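Local atomic coordinates of uncharacterized protein YobA (Bacillus subtilis subsp. subtilis str. 168, PDB entry 4QY7), a protein that is of unknown function but belongs to the DUF3221 family, has an OB-fold and is probably made with a signal sequence. Residues Y35-E39 / G40-N44. Sequence-based numbering, arbitrary orientation. Where two conformers were deposited one is given.
Sequences YNLSE and GQLMN
Ser38 and Gln41 close a capping box at the start of helix 39-45. Ser38 OG, set between its own backbone N and carbonyl carbon (chi1 67°), accepts from Gln41 N at 3.0 Å. The return bond is nearly straight: Ser38 N reaches Gln41 OE1 at 2.9 Å, in the amide plane and on a lone pair. Gln41 gets there because its CG stands anti to the carbonyl carbon (chi1 -75°), which sends the extended chain back past Ser38. A water lies 2.6 Å from Gln41 OE1, and Leu37 CD2 rests 3.6 Å from Gln41 OE1, its side chain crossing the glutamine at about a right angle. Behind the box, Leu37 CD1 meets Leu42 CD2 at 4.1 Å. Cutting Leu42 back to an alanine is likely to leave Leu37 CD1 without its methyl partner and open a gap toward Val14 and Leu15. The first helical bonds follow, Leu42 N to Ser38 O and Met43 N to Glu39 O. One turn apart, Glu39 and selenomethionine Met43 run side by side in one of the two conformers of Met43. The helix thus lies beside the sheet: Leu42 and Glu39 touch strand 7-16, while Glu39 and, in that conformer, Met43 also reach Ile22 of strand 20-24.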
ATOM      1  N   TYR A  35      -6.505  -2.126  13.128  1.00 19.29           N
ATOM      2  CA  TYR A  35      -5.893  -3.397  12.742  1.00 20.55           C
ATOM      3  C   TYR A  35      -6.790  -4.605  13.076  1.00 25.31           C
ATOM      4  O   TYR A  35      -6.394  -5.740  12.797  1.00 26.46           O
ATOM      5  CB  TYR A  35      -4.487  -3.524  13.391  1.00 21.68           C
ATOM      6  CG  TYR A  35      -3.538  -2.461  12.863  1.00 21.71           C
ATOM      7  CD1 TYR A  35      -2.886  -2.623  11.646  1.00 22.30           C
ATOM      8  CD2 TYR A  35      -3.368  -1.247  13.533  1.00 22.13           C
ATOM      9  CE1 TYR A  35      -2.077  -1.618  11.118  1.00 22.71           C
ATOM     10  CE2 TYR A  35      -2.594  -0.225  12.996  1.00 21.69           C
ATOM     11  CZ  TYR A  35      -1.909  -0.430  11.811  1.00 28.28           C
ATOM     12  OH  TYR A  35      -1.134   0.569  11.271  1.00 28.72           O
ATOM     13  N   ASN A  36      -8.001  -4.411  13.627  1.00 22.29           N
ATOM     14  CA  ASN A  36      -8.904  -5.554  13.807  1.00 23.50           C
ATOM     15  C   ASN A  36     -10.075  -5.411  12.834  1.00 26.49           C
ATOM     16  O   ASN A  36     -11.004  -6.212  12.884  1.00 29.59           O
ATOM     17  CB  ASN A  36      -9.355  -5.717  15.263  1.00 27.68           C
ATOM     18  CG  ASN A  36     -10.184  -4.593  15.833  1.00 36.95           C
ATOM     19  OD1 ASN A  36     -11.073  -4.041  15.159  1.00 30.30           O
ATOM     20  ND2 ASN A  36      -9.996  -4.304  17.134  1.00 29.61           N
ATOM     21  N   LEU A  37     -10.043  -4.403  11.936  1.00 22.63           N
ATOM     22  CA  LEU A  37     -11.132  -4.226  10.990  1.00 21.72           C
ATOM     23  C   LEU A  37     -10.979  -5.170   9.826  1.00 25.79           C
ATOM     24  O   LEU A  37      -9.856  -5.489   9.407  1.00 23.85           O
ATOM     25  CB  LEU A  37     -11.165  -2.782  10.462  1.00 20.41           C
ATOM     26  CG  LEU A  37     -11.463  -1.698  11.497  1.00 23.38           C
ATOM     27  CD1 LEU A  37     -11.324  -0.317  10.891  1.00 21.73           C
ATOM     28  CD2 LEU A  37     -12.856  -1.858  12.079  1.00 28.02           C
ATOM     29  N   SER A  38     -12.111  -5.583   9.257  1.00 25.78           N
ATOM     30  CA  SER A  38     -12.081  -6.414   8.063  1.00 26.10           C
ATOM     31  C   SER A  38     -11.715  -5.560   6.870  1.00 28.26           C
ATOM     32  O   SER A  38     -11.791  -4.323   6.926  1.00 27.07           O
ATOM     33  CB  SER A  38     -13.442  -7.063   7.818  1.00 29.24           C
ATOM     34  OG  SER A  38     -14.392  -6.061   7.483  1.00 32.14           O
ATOM     35  N   GLU A  39     -11.381  -6.202   5.758  1.00 25.05           N
ATOM     36  CA  GLU A  39     -11.109  -5.458   4.545  1.00 24.83           C
ATOM     37  C   GLU A  39     -12.328  -4.610   4.160  1.00 27.38           C
ATOM     38  O   GLU A  39     -12.154  -3.449   3.822  1.00 25.86           O
ATOM     39  CB  GLU A  39     -10.722  -6.407   3.410  1.00 26.91           C
ATOM     40  CG  GLU A  39     -10.411  -5.638   2.141  1.00 31.98           C
ATOM     41  CD  GLU A  39      -9.760  -6.453   1.052  1.00 45.83           C
ATOM     42  OE1 GLU A  39      -9.219  -7.544   1.344  1.00 41.22           O
ATOM     43  OE2 GLU A  39      -9.726  -5.948  -0.090  1.00 32.53           O
ATOM     44  N   GLY A  40     -13.543  -5.164   4.281  1.00 26.90           N
ATOM     45  CA  GLY A  40     -14.769  -4.426   3.986  1.00 27.56           C
ATOM     46  C   GLY A  40     -14.942  -3.198   4.856  1.00 30.03           C
ATOM     47  O   GLY A  40     -15.340  -2.133   4.379  1.00 30.62           O
ATOM     48  N   GLN A  41     -14.632  -3.331   6.147  1.00 24.90           N
ATOM     49  CA  GLN A  41     -14.744  -2.213   7.083  1.00 23.95           C
ATOM     50  C   GLN A  41     -13.706  -1.149   6.798  1.00 25.97           C
ATOM     51  O   GLN A  41     -14.001   0.046   6.959  1.00 25.25           O
ATOM     52  CB  GLN A  41     -14.583  -2.703   8.513  1.00 24.87           C
ATOM     53  CG  GLN A  41     -15.818  -3.438   9.036  1.00 25.21           C
ATOM     54  CD  GLN A  41     -15.578  -4.034  10.395  1.00 39.73           C
ATOM     55  OE1 GLN A  41     -14.568  -4.712  10.633  1.00 29.14           O
ATOM     56  NE2 GLN A  41     -16.501  -3.802  11.331  1.00 33.83           N
ATOM     57  N   LEU A  42     -12.471  -1.571   6.428  1.00 23.17           N
ATOM     58  CA  LEU A  42     -11.430  -0.611   6.046  1.00 21.90           C
ATOM     59  C   LEU A  42     -11.850   0.143   4.806  1.00 25.41           C
ATOM     60  O   LEU A  42     -11.631   1.355   4.757  1.00 24.80           O
ATOM     61  CB  LEU A  42     -10.089  -1.300   5.747  1.00 20.60           C
ATOM     62  CG  LEU A  42      -9.349  -1.871   6.934  1.00 23.73           C
ATOM     63  CD1 LEU A  42      -8.297  -2.822   6.470  1.00 23.39           C
ATOM     64  CD2 LEU A  42      -8.718  -0.765   7.806  1.00 21.31           C
HETATM   65  N   MSE A  43     -12.458  -0.581   3.805  1.00 24.79           N
HETATM   66  CA  MSE A  43     -12.924   0.055   2.561  0.65 24.85           C
HETATM   67  C   MSE A  43     -13.926   1.166   2.877  1.00 32.39           C
HETATM   68  O   MSE A  43     -13.884   2.226   2.247  1.00 33.90           O
HETATM   69  CB  MSE A  43     -13.543  -0.976   1.595  0.65 25.64           C
HETATM   70  CG  MSE A  43     -12.547  -2.017   1.081  0.65 28.21           C
HETATM   71 SE   MSE A  43     -11.219  -1.288  -0.088  0.49 30.04          SE
HETATM   72  CE  MSE A  43      -9.760  -2.437   0.291  0.65 26.55           C
ATOM     73  N   ASN A  44     -14.797   0.948   3.872  1.00 31.79           N
ATOM     74  CA  ASN A  44     -15.792   1.949   4.284  1.00 33.32           C
ATOM     75  C   ASN A  44     -15.151   3.112   5.052  1.00 35.56           C
ATOM     76  O   ASN A  44     -15.344   4.271   4.688  1.00 38.05           O
ATOM     77  CB  ASN A  44     -16.854   1.290   5.152  1.00 36.81           C
ATOM     78  CG  ASN A  44     -17.933   2.241   5.588  1.00 69.03           C
ATOM     79  OD1 ASN A  44     -18.639   2.810   4.751  1.00 63.59           O
ATOM     80  ND2 ASN A  44     -18.060   2.461   6.899  1.00 63.06           N
TER
HETATM   81  O   HOH W   1     -14.311  -6.722  12.253  1.00 37.59           O